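Putative esterase (Bacteroides intestinalis DSM 17393, PDB 5VOL) hydrolyses ester bonds as a ferulic acid esterase of carbohydrate esterase family 1, probably releasing ferulate from arabinoxylan with an alpha/beta-hydrolase fold. Local coordinates at residues M166-Q171 / R188-N193; V217-G220 / L225-R228. All blocks are in the same frame, centred on the assembly; numbering follows the deposited sequence.

Interaction 1. Residues M166-Q171 / R188-N193; sequences MSIPEQ and RSVIEN
In the alpha/beta-hydrolase fold of this esterase, the long connection that leaves strand 158-162 runs as loop 166-171 and then returns as helix 182-192, and Ile-168 of the loop meets Val-190 and Ile-191 near the helix's C-terminal end. The contact is wholly apolar. Ile-168 turns its ethyl arm to the helix, CG1 lying anti to its own carbonyl carbon (chi1 -53°), while CG2 occupies the position anti to the backbone N. The tip of that arm, CD1, rests 3.6 Å from CG1 of Val-190. Its root, CG1, lies 3.6 Å from CG1 of Ile-191, so two consecutive helix residues share the one ethyl arm, Val-190 meeting its tip and Ile-191 its base. Val-190, short and beta-branched, fills the buried position facing the loop; Ile-191, at the exposed surface, is longer and lays its own CG1 against that of Ile-168. The side chains cross at an angle, and the atoms that come closest are methyl and methylene carbons. Beyond the pair, Ile-168 also touches Ala-173, further along the same connection. Ser-167 takes part through its backbone, its side chain being directed to Val-196 and Arg-228. At this serine, whose backbone is extended, CA of Ser-167 lies 4.2 Å from CG1 of Val-190.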
# COMPACT_ATOMS: atom_id res chain seq x y z
N MET C 166 9.50 21.96 -11.34
CA MET C 166 9.53 21.82 -12.80
C MET C 166 9.65 23.19 -13.46
O MET C 166 10.19 23.33 -14.55
CB MET C 166 8.28 21.10 -13.29
CG MET C 166 8.18 19.63 -12.86
SD MET C 166 9.65 18.67 -13.27
CE MET C 166 9.00 16.98 -13.13
N SER C 167 9.08 24.18 -12.79
CA SER C 167 9.19 25.59 -13.18
C SER C 167 8.74 26.40 -11.98
O SER C 167 8.21 25.83 -11.03
CB SER C 167 8.35 25.91 -14.42
OG SER C 167 6.96 25.69 -14.19
N ILE C 168 8.92 27.72 -12.03
CA ILE C 168 8.45 28.57 -10.94
C ILE C 168 6.94 28.55 -10.83
O ILE C 168 6.25 28.80 -11.82
CB ILE C 168 8.90 30.04 -11.13
CG1 ILE C 168 10.42 30.10 -11.33
CG2 ILE C 168 8.46 30.88 -9.94
CD1 ILE C 168 11.22 29.66 -10.12
N PRO C 169 6.41 28.26 -9.63
CA PRO C 169 4.96 28.23 -9.41
C PRO C 169 4.34 29.62 -9.56
O PRO C 169 5.03 30.60 -9.30
CB PRO C 169 4.83 27.73 -7.97
CG PRO C 169 6.12 28.10 -7.32
CD PRO C 169 7.17 28.00 -8.40
N GLU C 170 3.09 29.70 -9.99
CA GLU C 170 2.42 31.00 -10.10
C GLU C 170 2.28 31.66 -8.73
O GLU C 170 2.22 32.89 -8.63
CB GLU C 170 1.06 30.84 -10.77
CG GLU C 170 1.11 30.07 -12.08
CD GLU C 170 -0.04 30.39 -13.01
OE1 GLU C 170 -0.78 31.36 -12.73
OE2 GLU C 170 -0.21 29.66 -14.02
N GLN C 171 2.23 30.84 -7.68
CA GLN C 171 2.19 31.35 -6.31
C GLN C 171 3.09 30.53 -5.39
O GLN C 171 3.19 29.31 -5.54
CB GLN C 171 0.76 31.36 -5.78
CG GLN C 171 0.64 31.93 -4.37
CD GLN C 171 -0.77 31.85 -3.83
OE1 GLN C 171 -1.68 31.32 -4.48
NE2 GLN C 171 -0.97 32.39 -2.63
N ARG C 188 16.09 33.00 -11.93
CA ARG C 188 16.25 33.14 -13.37
C ARG C 188 16.68 31.83 -14.03
O ARG C 188 16.21 31.50 -15.10
CB ARG C 188 17.28 34.23 -13.71
CG ARG C 188 16.85 35.64 -13.30
CD ARG C 188 17.68 36.71 -14.02
NE ARG C 188 19.12 36.60 -13.78
CZ ARG C 188 19.76 37.20 -12.77
NH1 ARG C 188 19.09 37.92 -11.88
NH2 ARG C 188 21.08 37.05 -12.65
N SER C 189 17.60 31.12 -13.38
CA SER C 189 18.12 29.85 -13.89
C SER C 189 17.01 28.80 -14.04
O SER C 189 16.99 28.03 -15.00
CB SER C 189 19.23 29.32 -12.98
OG SER C 189 19.79 28.11 -13.48
N VAL C 190 16.10 28.77 -13.08
CA VAL C 190 14.99 27.81 -13.08
C VAL C 190 14.04 28.14 -14.21
O VAL C 190 13.56 27.25 -14.91
CB VAL C 190 14.26 27.82 -11.74
CG1 VAL C 190 12.94 27.02 -11.82
CG2 VAL C 190 15.16 27.23 -10.67
N ILE C 191 13.80 29.43 -14.42
CA ILE C 191 12.94 29.87 -15.50
C ILE C 191 13.52 29.54 -16.87
O ILE C 191 12.82 29.04 -17.75
CB ILE C 191 12.67 31.38 -15.42
CG1 ILE C 191 11.89 31.70 -14.14
CG2 ILE C 191 11.92 31.87 -16.65
CD1 ILE C 191 11.85 33.17 -13.78
N GLU C 192 14.81 29.82 -17.05
CA GLU C 192 15.46 29.58 -18.33
C GLU C 192 15.51 28.09 -18.63
O GLU C 192 15.50 27.67 -19.79
CB GLU C 192 16.88 30.16 -18.35
CG GLU C 192 16.93 31.68 -18.08
CD GLU C 192 18.36 32.22 -17.90
OE1 GLU C 192 19.33 31.43 -18.00
OE2 GLU C 192 18.50 33.44 -17.66
N ASN C 193 15.56 27.28 -17.58
CA ASN C 193 15.68 25.84 -17.78
C ASN C 193 14.39 25.09 -17.42
O ASN C 193 14.44 23.94 -16.98
CB ASN C 193 16.86 25.30 -16.98
CG ASN C 193 18.20 25.71 -17.58
OD1 ASN C 193 18.91 26.57 -17.04
ND2 ASN C 193 18.53 25.11 -18.70

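Interaction 2. Residues V217-G220 / L225-R228; sequences VDCG and LLDR
Leu-225, at the N-cap position of helix 226-238, meets Cys-219 through its backbone: its carbonyl carbon C lies 4.0 Å from SG, while its side chain leads off to Leu-165 and His-252. Leucine has no side-chain acceptor to cap the helix; its backbone N donates a hydrogen bond to Asp-223 OD1. Leu-226 opens the helix and carries most of this segment's share of the contact. Cys-219 projects SG anti to its backbone N (chi1 -175°), which sets the sulfur 3.6 Å from CA of Leu-226 and 4.2 Å from its CB. A small thiol suits this buried spot, where the helix backbone comes close to the strand end. The isobutyl group of Leu-226 lies against backbone, CB and CD1 each 3.9 Å from O of Gly-220; it also packs on Tyr-233 of the second subunit. Asp-227 faces that subunit too, in a salt bridge to its Arg-237, and Arg-228 pairs with Glu-231 of its own helix. Strand 214-218, the following turn and helix 226-238 form the first half of a beta-alpha-beta crossover; the turn carries the calcium ligands Asp-221 and Asp-222, and Asp-223, likely acid of an alpha/beta-hydrolase Ser-His-Asp triad.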
# COMPACT_ATOMS: atom_id res chain seq x y z
N VAL C 217 6.94 10.74 -12.18
CA VAL C 217 6.63 12.00 -11.52
C VAL C 217 5.68 11.77 -10.34
O VAL C 217 4.60 11.18 -10.51
CB VAL C 217 6.02 13.00 -12.51
CG1 VAL C 217 5.58 14.28 -11.80
CG2 VAL C 217 7.05 13.30 -13.62
N ASP C 218 6.08 12.23 -9.16
CA ASP C 218 5.39 11.90 -7.91
C ASP C 218 5.22 13.17 -7.07
O ASP C 218 6.22 13.71 -6.61
CB ASP C 218 6.21 10.85 -7.15
CG ASP C 218 5.56 10.35 -5.89
OD1 ASP C 218 4.36 10.59 -5.66
OD2 ASP C 218 6.29 9.67 -5.12
N CYS C 219 3.98 13.64 -6.87
CA CYS C 219 3.72 14.93 -6.20
C CYS C 219 2.38 14.94 -5.47
O CYS C 219 1.37 14.48 -6.01
CB CYS C 219 3.76 16.07 -7.22
SG CYS C 219 3.61 17.75 -6.49
N GLY C 220 2.37 15.44 -4.23
CA GLY C 220 1.22 15.32 -3.35
C GLY C 220 0.06 16.23 -3.69
O GLY C 220 0.24 17.30 -4.27
N LEU C 225 3.58 22.85 -5.53
CA LEU C 225 4.15 22.58 -6.85
C LEU C 225 3.34 21.57 -7.67
O LEU C 225 3.77 21.17 -8.75
CB LEU C 225 5.60 22.10 -6.71
CG LEU C 225 6.63 23.20 -6.42
CD1 LEU C 225 8.00 22.63 -6.07
CD2 LEU C 225 6.73 24.12 -7.62
N LEU C 226 2.16 21.18 -7.19
CA LEU C 226 1.33 20.21 -7.91
C LEU C 226 0.98 20.72 -9.31
O LEU C 226 1.08 19.99 -10.29
CB LEU C 226 0.05 19.89 -7.13
CG LEU C 226 -0.93 18.94 -7.86
CD1 LEU C 226 -0.31 17.57 -8.14
CD2 LEU C 226 -2.23 18.76 -7.09
N ASP C 227 0.58 21.98 -9.41
CA ASP C 227 0.11 22.50 -10.69
C ASP C 227 1.19 22.46 -11.78
O ASP C 227 0.89 22.14 -12.94
CB ASP C 227 -0.44 23.93 -10.51
CG ASP C 227 -1.84 23.94 -9.91
OD1 ASP C 227 -2.39 22.84 -9.63
OD2 ASP C 227 -2.41 25.04 -9.73
N ARG C 228 2.44 22.76 -11.42
CA ARG C 228 3.52 22.70 -12.40
C ARG C 228 3.87 21.26 -12.79
O ARG C 228 4.30 20.99 -13.91
CB ARG C 228 4.78 23.39 -11.88
CG ARG C 228 4.64 24.89 -11.72
CD ARG C 228 4.17 25.56 -12.99
NE ARG C 228 4.36 27.01 -12.93
CZ ARG C 228 3.59 27.89 -13.57
NH1 ARG C 228 2.57 27.47 -14.32
NH2 ARG C 228 3.83 29.19 -13.45

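How the interactions relate
Both contacts are van der Waals packing without hydrogen bonds across them, but their places in the fold differ. Interaction 2 is fully buried and packs the chain just past strand 214-218, the last but one of the sheet, on the first turn of the helix that follows, close to the probable triad; interaction 1 is partly exposed and joins the loop after strand 158-162 to a helix of the same excursion. Branched aliphatic chains meet one another in interaction 1, whereas in interaction 2 a thiol and a leucine mostly meet backbone. Arg-228 links them: its NE lies 2.8 Å from O of Ile-168, a probable hydrogen bond, while its NH1 forms a long, weak ion pair with Glu-170.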